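Local coordinates for L-arabinose ABC transporter, periplasmic L-arabinose-binding protein (Burkholderia thailandensis, PDB 4KZK) that binds beta-D-galactose and probably captures L-arabinose in the periplasm for an ABC transporter, at residues A[101-106]-A[125-130]; A[162-167]-A[259-264]; A[170-175]-A[231-236]. All blocks are in the same frame, centred on the assembly; numbering follows the deposited sequence.

Contact 1 of 3, residues A[101-106]-A[125-130]; sequences DVKLGP and QLVDGR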
loop_
_atom_site.group_PDB
_atom_site.type_symbol
_atom_site.label_atom_id
_atom_site.label_comp_id
_atom_site.label_asym_id
_atom_site.label_seq_id
_atom_site.Cartn_x
_atom_site.Cartn_y
_atom_site.Cartn_z
ATOM N N ASP A 101 7.682 -4.336 10.149
ATOM C CA ASP A 101 6.915 -4.758 11.314
ATOM C C ASP A 101 6.762 -3.499 12.167
ATOM O O ASP A 101 7.723 -3.032 12.752
ATOM C CB ASP A 101 7.681 -5.848 12.087
ATOM C CG ASP A 101 7.011 -6.239 13.409
ATOM O OD1 ASP A 101 5.964 -5.660 13.770
ATOM O OD2 ASP A 101 7.513 -7.186 14.058
ATOM N N VAL A 102 5.549 -2.967 12.222
ATOM C CA VAL A 102 5.319 -1.692 12.929
ATOM C C VAL A 102 5.595 -1.787 14.430
ATOM O O VAL A 102 5.848 -0.779 15.077
ATOM C CB VAL A 102 3.900 -1.119 12.674
ATOM C CG1 VAL A 102 3.776 -0.631 11.225
ATOM C CG2 VAL A 102 2.797 -2.108 12.984
ATOM N N LYS A 103 5.583 -3.001 14.971
ATOM C CA LYS A 103 5.901 -3.208 16.391
ATOM C C LYS A 103 7.389 -3.044 16.730
ATOM O O LYS A 103 7.748 -3.039 17.909
ATOM C CB LYS A 103 5.357 -4.559 16.876
ATOM C CG LYS A 103 3.829 -4.592 16.897
ATOM C CD LYS A 103 3.298 -5.753 17.703
ATOM C CE LYS A 103 3.042 -6.958 16.822
ATOM N NZ LYS A 103 1.697 -6.896 16.186
ATOM N N LEU A 104 8.235 -2.873 15.705
ATOM C CA LEU A 104 9.642 -2.454 15.888
ATOM C C LEU A 104 9.786 -0.989 16.337
ATOM O O LEU A 104 10.900 -0.539 16.618
ATOM C CB LEU A 104 10.449 -2.644 14.595
ATOM C CG LEU A 104 10.596 -4.045 14.000
ATOM C CD1 LEU A 104 11.085 -3.942 12.558
ATOM C CD2 LEU A 104 11.560 -4.866 14.840
ATOM N N GLY A 105 8.679 -0.241 16.332
ATOM C CA GLY A 105 8.665 1.203 16.697
ATOM C C GLY A 105 9.586 1.655 17.823
ATOM O O GLY A 105 10.483 2.488 17.615
ATOM N N PRO A 106 9.381 1.112 19.023
ATOM C CA PRO A 106 10.190 1.558 20.157
ATOM C C PRO A 106 11.698 1.388 19.969
ATOM O O PRO A 106 12.470 2.297 20.299
ATOM C CB PRO A 106 9.667 0.693 21.314
ATOM C CG PRO A 106 8.232 0.475 20.973
ATOM C CD PRO A 106 8.176 0.378 19.454
ATOM N N GLN A 125 2.320 3.027 10.108
ATOM C CA GLN A 125 2.588 3.798 11.319
ATOM C C GLN A 125 3.175 2.932 12.421
ATOM O O GLN A 125 2.653 1.860 12.723
ATOM C CB GLN A 125 1.301 4.500 11.804
ATOM C CG GLN A 125 1.551 5.542 12.883
ATOM C CD GLN A 125 0.288 6.307 13.259
ATOM O OE1 GLN A 125 -0.845 5.827 13.046
ATOM N NE2 GLN A 125 0.469 7.499 13.805
ATOM N N LEU A 126 4.250 3.415 13.046
ATOM C CA LEU A 126 4.918 2.665 14.111
ATOM C C LEU A 126 4.033 2.651 15.370
ATOM O O LEU A 126 3.328 3.632 15.651
ATOM C CB LEU A 126 6.289 3.283 14.407
ATOM C CG LEU A 126 7.314 3.277 13.262
ATOM C CD1 LEU A 126 8.562 4.040 13.684
ATOM C CD2 LEU A 126 7.661 1.872 12.840
ATOM N N VAL A 127 4.067 1.543 16.111
ATOM C CA VAL A 127 3.219 1.372 17.304
ATOM C C VAL A 127 3.996 0.761 18.450
ATOM O O VAL A 127 5.060 0.163 18.258
ATOM C CB VAL A 127 1.990 0.464 17.040
ATOM C CG1 VAL A 127 1.141 1.018 15.908
ATOM C CG2 VAL A 127 2.426 -0.979 16.765
ATOM N N ASP A 128 3.445 0.926 19.648
ATOM C CA ASP A 128 4.026 0.350 20.854
ATOM C C ASP A 128 3.483 -1.061 21.117
ATOM O O ASP A 128 2.756 -1.627 20.294
ATOM C CB ASP A 128 3.839 1.314 22.047
ATOM C CG ASP A 128 2.390 1.508 22.456
ATOM O OD1 ASP A 128 1.536 0.619 22.243
ATOM O OD2 ASP A 128 2.108 2.583 23.023
ATOM N N GLY A 129 3.822 -1.623 22.276
ATOM C CA GLY A 129 3.500 -3.016 22.590
ATOM C C GLY A 129 2.027 -3.320 22.783
ATOM O O GLY A 129 1.641 -4.494 22.817
ATOM N N ARG A 130 1.207 -2.281 22.945
ATOM C CA ARG A 130 -0.253 -2.424 22.970
ATOM C C ARG A 130 -0.932 -2.046 21.673
ATOM O O ARG A 130 -2.176 -1.974 21.619
ATOM C CB ARG A 130 -0.840 -1.528 24.032
ATOM C CG ARG A 130 -0.711 -2.074 25.403
ATOM C CD ARG A 130 -1.224 -0.998 26.308
ATOM N NE ARG A 130 -0.814 -1.239 27.652
ATOM C CZ ARG A 130 -0.723 -0.293 28.571
ATOM N NH1 ARG A 130 -0.339 -0.644 29.781
ATOM N NH2 ARG A 130 -0.993 0.982 28.260
HETATM O O HOH W 1 5.980 -2.261 19.875
#
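Gln125 meets Val102 through its backbone. Its carbonyl O lies 3.1 Å from Val102 CG1 and almost as near to CB, so the valine packs against a peptide oxygen. Val102 CG1 is anti to the carbonyl carbon (chi1 -70°), which carries it to that oxygen and leaves CG2 for Val127.

Leu126 follows, with its CB 3.9 Å from Gly105 CA. CD1 and CD2 approach the same glycine carbon. Gly105 has no side chain, and the leucine can lie close to the backbone there.

Val127 provides the polar link. Its N donates to Val102 O over 3.1 Å, and the N-H points nearly straight at the oxygen (173°). The donor stands above the carbonyl plane. Gly105 N reaches the same oxygen from the opposite face. Val127 CG2 lies 4.0 Å from Val102 CG2 and 3.9 Å from Lys103 CG. Val127 O has Pro106 CD 3.3 Å away and accepts from a water that also donates to Lys103 O.

Asp128 brings only its CA near Pro106 CG. Its OD1 accepts from Arg130 N in an Asx turn and also from Ala132 N.

The contact joins the loop after strand 118-122 to the 3-10 turn leading into helix 105-114. Val102 also touches Asp124, a galactose-binding residue. One direct main-chain bond and one water bridge link the loop to the turn, with the valines as apolar filling. The bond from Gly105 N stays within the turn: it helps to satisfy Val102 O and to fix the turn's shape.

Contact 2 of 3, residues A[162-167]-A[259-264]; sequences RGWNPA and DMIAVG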
loop_
_atom_site.group_PDB
_atom_site.type_symbol
_atom_site.label_atom_id
_atom_site.label_comp_id
_atom_site.label_asym_id
_atom_site.label_seq_id
_atom_site.Cartn_x
_atom_site.Cartn_y
_atom_site.Cartn_z
ATOM N N ARG A 162 -21.816 -4.701 -15.941
ATOM C CA ARG A 162 -21.876 -6.051 -16.531
ATOM C C ARG A 162 -23.202 -6.775 -16.319
ATOM O O ARG A 162 -23.411 -7.853 -16.886
ATOM C CB ARG A 162 -20.732 -6.923 -15.980
ATOM C CG ARG A 162 -19.371 -6.413 -16.378
ATOM C CD ARG A 162 -18.262 -7.355 -15.982
ATOM N NE ARG A 162 -16.978 -6.683 -16.074
ATOM C CZ ARG A 162 -15.812 -7.295 -15.913
ATOM N NH1 ARG A 162 -15.756 -8.606 -15.678
ATOM N NH2 ARG A 162 -14.707 -6.591 -16.006
ATOM N N GLY A 163 -24.079 -6.207 -15.497
ATOM C CA GLY A 163 -25.376 -6.810 -15.211
ATOM C C GLY A 163 -25.317 -7.951 -14.214
ATOM O O GLY A 163 -26.226 -8.781 -14.147
ATOM N N TRP A 164 -24.239 -7.989 -13.437
ATOM C CA TRP A 164 -24.068 -9.008 -12.418
ATOM C C TRP A 164 -25.133 -8.828 -11.335
ATOM O O TRP A 164 -25.508 -7.712 -11.006
ATOM C CB TRP A 164 -22.673 -8.898 -11.789
ATOM C CG TRP A 164 -21.567 -9.438 -12.618
ATOM C CD1 TRP A 164 -21.600 -9.748 -13.947
ATOM C CD2 TRP A 164 -20.223 -9.698 -12.184
ATOM N NE1 TRP A 164 -20.364 -10.206 -14.362
ATOM C CE2 TRP A 164 -19.507 -10.184 -13.295
ATOM C CE3 TRP A 164 -19.560 -9.587 -10.956
ATOM C CZ2 TRP A 164 -18.162 -10.558 -13.216
ATOM C CZ3 TRP A 164 -18.229 -9.962 -10.881
ATOM C CH2 TRP A 164 -17.546 -10.446 -12.009
ATOM N N ASN A 165 -25.643 -9.926 -10.806
ATOM C CA ASN A 165 -26.470 -9.886 -9.620
ATOM C C ASN A 165 -25.555 -9.869 -8.396
ATOM O O ASN A 165 -24.923 -10.875 -8.104
ATOM C CB ASN A 165 -27.384 -11.111 -9.609
ATOM C CG ASN A 165 -28.233 -11.196 -8.360
ATOM O OD1 ASN A 165 -28.073 -10.411 -7.425
ATOM N ND2 ASN A 165 -29.127 -12.157 -8.335
ATOM N N PRO A 166 -25.474 -8.724 -7.684
ATOM C CA PRO A 166 -24.466 -8.617 -6.627
ATOM C C PRO A 166 -24.690 -9.570 -5.466
ATOM O O PRO A 166 -23.725 -9.939 -4.785
ATOM C CB PRO A 166 -24.572 -7.159 -6.160
ATOM C CG PRO A 166 -25.888 -6.687 -6.621
ATOM C CD PRO A 166 -26.259 -7.488 -7.824
ATOM N N ALA A 167 -25.933 -9.972 -5.244
ATOM C CA ALA A 167 -26.253 -10.903 -4.178
ATOM C C ALA A 167 -25.703 -12.315 -4.396
ATOM O O ALA A 167 -25.709 -13.118 -3.474
ATOM C CB ALA A 167 -27.761 -10.970 -3.989
ATOM N N ASP A 259 -15.242 -13.144 -15.423
ATOM C CA ASP A 259 -15.826 -13.624 -14.177
ATOM C C ASP A 259 -15.136 -13.071 -12.947
ATOM O O ASP A 259 -15.490 -13.447 -11.839
ATOM C CB ASP A 259 -15.804 -15.156 -14.156
ATOM C CG ASP A 259 -16.705 -15.760 -15.214
ATOM O OD1 ASP A 259 -17.768 -15.169 -15.518
ATOM O OD2 ASP A 259 -16.327 -16.807 -15.754
ATOM N N MET A 260 -14.197 -12.140 -13.145
ATOM C CA MET A 260 -13.426 -11.554 -12.029
ATOM C C MET A 260 -13.315 -10.042 -12.172
ATOM O O MET A 260 -12.867 -9.562 -13.202
ATOM C CB MET A 260 -12.011 -12.148 -11.973
ATOM C CG MET A 260 -11.034 -11.415 -11.032
ATOM S SD MET A 260 -11.456 -11.505 -9.275
ATOM C CE MET A 260 -11.075 -13.195 -8.830
ATOM N N ILE A 261 -13.712 -9.301 -11.140
ATOM C CA ILE A 261 -13.428 -7.855 -11.075
ATOM C C ILE A 261 -12.579 -7.592 -9.838
ATOM O O ILE A 261 -13.063 -7.707 -8.714
ATOM C CB ILE A 261 -14.715 -7.010 -11.021
ATOM C CG1 ILE A 261 -15.568 -7.286 -12.255
ATOM C CG2 ILE A 261 -14.378 -5.535 -10.910
ATOM C CD1 ILE A 261 -16.964 -6.730 -12.135
ATOM N N ALA A 262 -11.320 -7.244 -10.056
ATOM C CA ALA A 262 -10.384 -6.995 -8.980
ATOM C C ALA A 262 -9.867 -5.579 -9.076
ATOM O O ALA A 262 -9.532 -5.123 -10.160
ATOM C CB ALA A 262 -9.228 -7.988 -9.062
ATOM N N VAL A 263 -9.798 -4.894 -7.934
ATOM C CA VAL A 263 -9.314 -3.507 -7.903
ATOM C C VAL A 263 -8.291 -3.389 -6.789
ATOM O O VAL A 263 -8.554 -3.786 -5.647
ATOM C CB VAL A 263 -10.479 -2.502 -7.703
ATOM C CG1 VAL A 263 -9.971 -1.084 -7.451
ATOM C CG2 VAL A 263 -11.411 -2.540 -8.891
ATOM N N GLY A 264 -7.125 -2.869 -7.133
ATOM C CA GLY A 264 -6.042 -2.684 -6.193
ATOM C C GLY A 264 -5.938 -1.297 -5.616
ATOM O O GLY A 264 -6.845 -0.473 -5.782
HETATM O O HOH W 2 -12.450 -8.026 -15.298
#
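Ile261 packs against Trp164 and Arg162 at an end of the alpha/beta sandwich of a periplasmic binding protein lobe. Residues 162-167 leave helix 144-161 through a Schellman motif, with Gly163 at positive phi. Ile261 stands on strand 260-264 of the sheet that this helix covers.

The isoleucine reaches across through one branch. CG1 is anti to the carbonyl carbon (chi1 -59°) and CD1 continues the extended chain. Trp164 CG is likewise anti to its own carbonyl carbon (chi1 -77°), which sends the indole toward the strand. CD1 sits over the six-membered ring of Trp164, 3.9 Å from its centroid and 18° off the normal, in a CH-pi contact. The nearest ring atom is CZ3, at 3.7 Å.

CG1 meets the other flat group. It lies over the centre of one face of the Arg162 guanidinium, 3.7 Å from CZ. The arginine chain is extended from CG to NE, which brings a face of the planar group against CG1. Two of its nitrogens are held outside the segments: NE forms a salt bridge with Glu158, and NH1 donates to Thr257 O.

The far end of the indole reaches the start of the strand. Trp164 CH2 comes within 3.6 Å of Asp259 O, while Met260 N lies at the ring edge. Trp164 also stacks with His232 and touches Val234, so it bridges the helix end and two strands. Asp259 has its own salt bridge to Arg231.

No direct hydrogen bond joins the two segments. A water in the plane of the guanidinium makes the link: it accepts from Arg162 NH2 at 2.8 Å and donates to Met260 O at 2.6 Å.

Contact 3 of 3, residues A[170-175]-A[231-236]; sequences GVLRLA and RHWVAF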
loop_
_atom_site.group_PDB
_atom_site.type_symbol
_atom_site.label_atom_id
_atom_site.label_comp_id
_atom_site.label_asym_id
_atom_site.label_seq_id
_atom_site.Cartn_x
_atom_site.Cartn_y
_atom_site.Cartn_z
ATOM N N GLY A 170 -19.217 -13.910 -5.361
ATOM C CA GLY A 170 -18.206 -14.206 -4.354
ATOM C C GLY A 170 -17.343 -12.981 -4.112
ATOM O O GLY A 170 -16.926 -12.341 -5.063
ATOM N N VAL A 171 -17.085 -12.676 -2.838
ATOM C CA VAL A 171 -16.286 -11.517 -2.430
ATOM C C VAL A 171 -15.011 -12.029 -1.759
ATOM O O VAL A 171 -15.040 -12.508 -0.625
ATOM C CB VAL A 171 -17.095 -10.594 -1.495
ATOM C CG1 VAL A 171 -16.279 -9.398 -1.046
ATOM C CG2 VAL A 171 -18.352 -10.145 -2.210
ATOM N N LEU A 172 -13.909 -11.960 -2.502
ATOM C CA LEU A 172 -12.621 -12.444 -1.998
ATOM C C LEU A 172 -11.868 -11.318 -1.286
ATOM O O LEU A 172 -11.341 -10.408 -1.926
ATOM C CB LEU A 172 -11.770 -13.013 -3.134
ATOM C CG LEU A 172 -10.490 -13.712 -2.667
ATOM C CD1 LEU A 172 -10.847 -14.917 -1.810
ATOM C CD2 LEU A 172 -9.620 -14.099 -3.850
ATOM N N ARG A 173 -11.791 -11.400 0.036
ATOM C CA ARG A 173 -11.084 -10.411 0.836
ATOM C C ARG A 173 -9.703 -10.934 1.215
ATOM O O ARG A 173 -9.561 -11.755 2.129
ATOM C CB ARG A 173 -11.880 -10.082 2.095
ATOM C CG ARG A 173 -11.296 -8.950 2.918
ATOM C CD ARG A 173 -12.053 -8.727 4.208
ATOM N NE ARG A 173 -11.660 -9.636 5.273
ATOM C CZ ARG A 173 -10.665 -9.447 6.141
ATOM N NH1 ARG A 173 -10.452 -10.348 7.091
ATOM N NH2 ARG A 173 -9.890 -8.371 6.086
ATOM N N LEU A 174 -8.685 -10.457 0.514
ATOM C CA LEU A 174 -7.300 -10.814 0.845
ATOM C C LEU A 174 -6.913 -10.063 2.093
ATOM O O LEU A 174 -6.864 -8.827 2.072
ATOM C CB LEU A 174 -6.343 -10.429 -0.277
ATOM C CG LEU A 174 -6.497 -11.180 -1.586
ATOM C CD1 LEU A 174 -5.735 -10.415 -2.680
ATOM C CD2 LEU A 174 -6.021 -12.607 -1.464
ATOM N N ALA A 175 -6.624 -10.786 3.172
ATOM C CA ALA A 175 -6.519 -10.158 4.481
ATOM C C ALA A 175 -5.122 -10.226 5.069
ATOM O O ALA A 175 -4.458 -11.274 5.048
ATOM C CB ALA A 175 -7.492 -10.813 5.436
ATOM N N ARG A 231 -19.835 -18.323 -9.503
ATOM C CA ARG A 231 -19.473 -18.159 -10.903
ATOM C C ARG A 231 -18.710 -16.845 -11.082
ATOM O O ARG A 231 -17.693 -16.777 -11.786
ATOM C CB ARG A 231 -20.736 -18.166 -11.754
ATOM C CG ARG A 231 -20.500 -18.001 -13.243
ATOM C CD ARG A 231 -19.953 -19.256 -13.900
ATOM N NE ARG A 231 -19.194 -18.888 -15.094
ATOM C CZ ARG A 231 -18.477 -19.724 -15.840
ATOM N NH1 ARG A 231 -18.405 -21.022 -15.548
ATOM N NH2 ARG A 231 -17.828 -19.244 -16.895
ATOM N N HIS A 232 -19.206 -15.806 -10.423
ATOM C CA HIS A 232 -18.613 -14.494 -10.493
ATOM C C HIS A 232 -17.911 -14.170 -9.198
ATOM O O HIS A 232 -18.431 -14.470 -8.102
ATOM C CB HIS A 232 -19.683 -13.439 -10.728
ATOM C CG HIS A 232 -20.299 -13.486 -12.088
ATOM N ND1 HIS A 232 -21.593 -13.083 -12.324
ATOM C CD2 HIS A 232 -19.790 -13.852 -13.289
ATOM C CE1 HIS A 232 -21.861 -13.204 -13.613
ATOM N NE2 HIS A 232 -20.779 -13.659 -14.224
ATOM N N TRP A 233 -16.755 -13.521 -9.329
ATOM C CA TRP A 233 -15.966 -13.074 -8.180
ATOM C C TRP A 233 -15.543 -11.630 -8.267
ATOM O O TRP A 233 -15.336 -11.108 -9.351
ATOM C CB TRP A 233 -14.673 -13.873 -8.078
ATOM C CG TRP A 233 -14.813 -15.254 -7.557
ATOM C CD1 TRP A 233 -14.986 -16.391 -8.293
ATOM C CD2 TRP A 233 -14.759 -15.655 -6.185
ATOM N NE1 TRP A 233 -15.069 -17.480 -7.450
ATOM C CE2 TRP A 233 -14.904 -17.058 -6.156
ATOM C CE3 TRP A 233 -14.571 -14.970 -4.976
ATOM C CZ2 TRP A 233 -14.894 -17.785 -4.958
ATOM C CZ3 TRP A 233 -14.556 -15.689 -3.795
ATOM C CH2 TRP A 233 -14.720 -17.085 -3.793
ATOM N N VAL A 234 -15.358 -11.020 -7.102
ATOM C CA VAL A 234 -14.622 -9.769 -6.991
ATOM C C VAL A 234 -13.510 -9.992 -5.974
ATOM O O VAL A 234 -13.599 -10.900 -5.122
ATOM C CB VAL A 234 -15.532 -8.579 -6.597
ATOM C CG1 VAL A 234 -16.699 -8.416 -7.572
ATOM C CG2 VAL A 234 -16.066 -8.730 -5.191
ATOM N N ALA A 235 -12.448 -9.199 -6.081
ATOM C CA ALA A 235 -11.314 -9.394 -5.200
ATOM C C ALA A 235 -10.588 -8.100 -4.963
ATOM O O ALA A 235 -10.580 -7.210 -5.812
ATOM C CB ALA A 235 -10.358 -10.442 -5.767
ATOM N N PHE A 236 -9.935 -8.020 -3.816
ATOM C CA PHE A 236 -9.170 -6.852 -3.439
ATOM C C PHE A 236 -8.314 -7.218 -2.257
ATOM O O PHE A 236 -8.610 -8.147 -1.508
ATOM C CB PHE A 236 -10.134 -5.703 -3.076
ATOM C CG PHE A 236 -11.227 -6.123 -2.124
ATOM C CD1 PHE A 236 -12.407 -6.672 -2.610
ATOM C CD2 PHE A 236 -11.058 -6.027 -0.750
ATOM C CE1 PHE A 236 -13.403 -7.099 -1.758
ATOM C CE2 PHE A 236 -12.056 -6.447 0.101
ATOM C CZ PHE A 236 -13.230 -6.984 -0.396
#
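Phe236 turns its ring toward Val171 and Arg173, whose side chains share its face of the sheet. From CB, CG takes the position between the backbone N and the carbonyl carbon (chi1 48°), which swings the ring toward strand 170-175. CD1 lies 3.9 Å from Leu172 O, which sits over one ring face. CE1 then meets Val171 CG1 at 3.8 Å, near the ring plane. CZ, the tip, touches the same methyl, and CE2 reaches Arg173 CG at 3.8 Å. Beyond CG the arginine carries its guanidinium to salt bridges with Asp205 and Asp177. Helices 144-161 and 180-195 also pack on the phenyl.

On the other sheet face, Trp233 lays its ring over Gly170. Gly170 CA is 4.1 Å from the centroid of the six-membered ring, a CH-pi contact. Leu172 CB packs on Trp233 CE3 and on Ala235 CB.

The strands run parallel, their axes 4.8 Å apart at closest approach. Gly170 N, Gly170 O, Leu172 N and Leu174 N bond to His232 O, Val234 N, Val234 O and Phe236 O respectively. Phe236 N to Leu172 O is weak at 3.4 Å.

Parallel neighbouring strands with helices on both faces are typical of the Rossmann-like lobes of periplasmic sugar-binding proteins.

Overall arrangement
Along the chain, contact 1 closes before the other two open, and contact 3 falls between the two segments of contact 2. Contacts 2 and 3 have centres about 9 Å apart and share one sheet. Strand 260-264 lies beside strand 233-236, which lies beside strand 170-175, and Asp259 O probably bonds to Trp233 N at 2.8 Å. Contact 1 lies on the opposite side of the chain's centre from contact 2, their centres about 37 Å apart; the centres of contacts 1 and 3 are about 30 Å apart. It belongs to the half built around strands 94-98 and 118-122. The contacts thus occur in both lobes of a two-lobed binding protein, with galactose bound between the lobes.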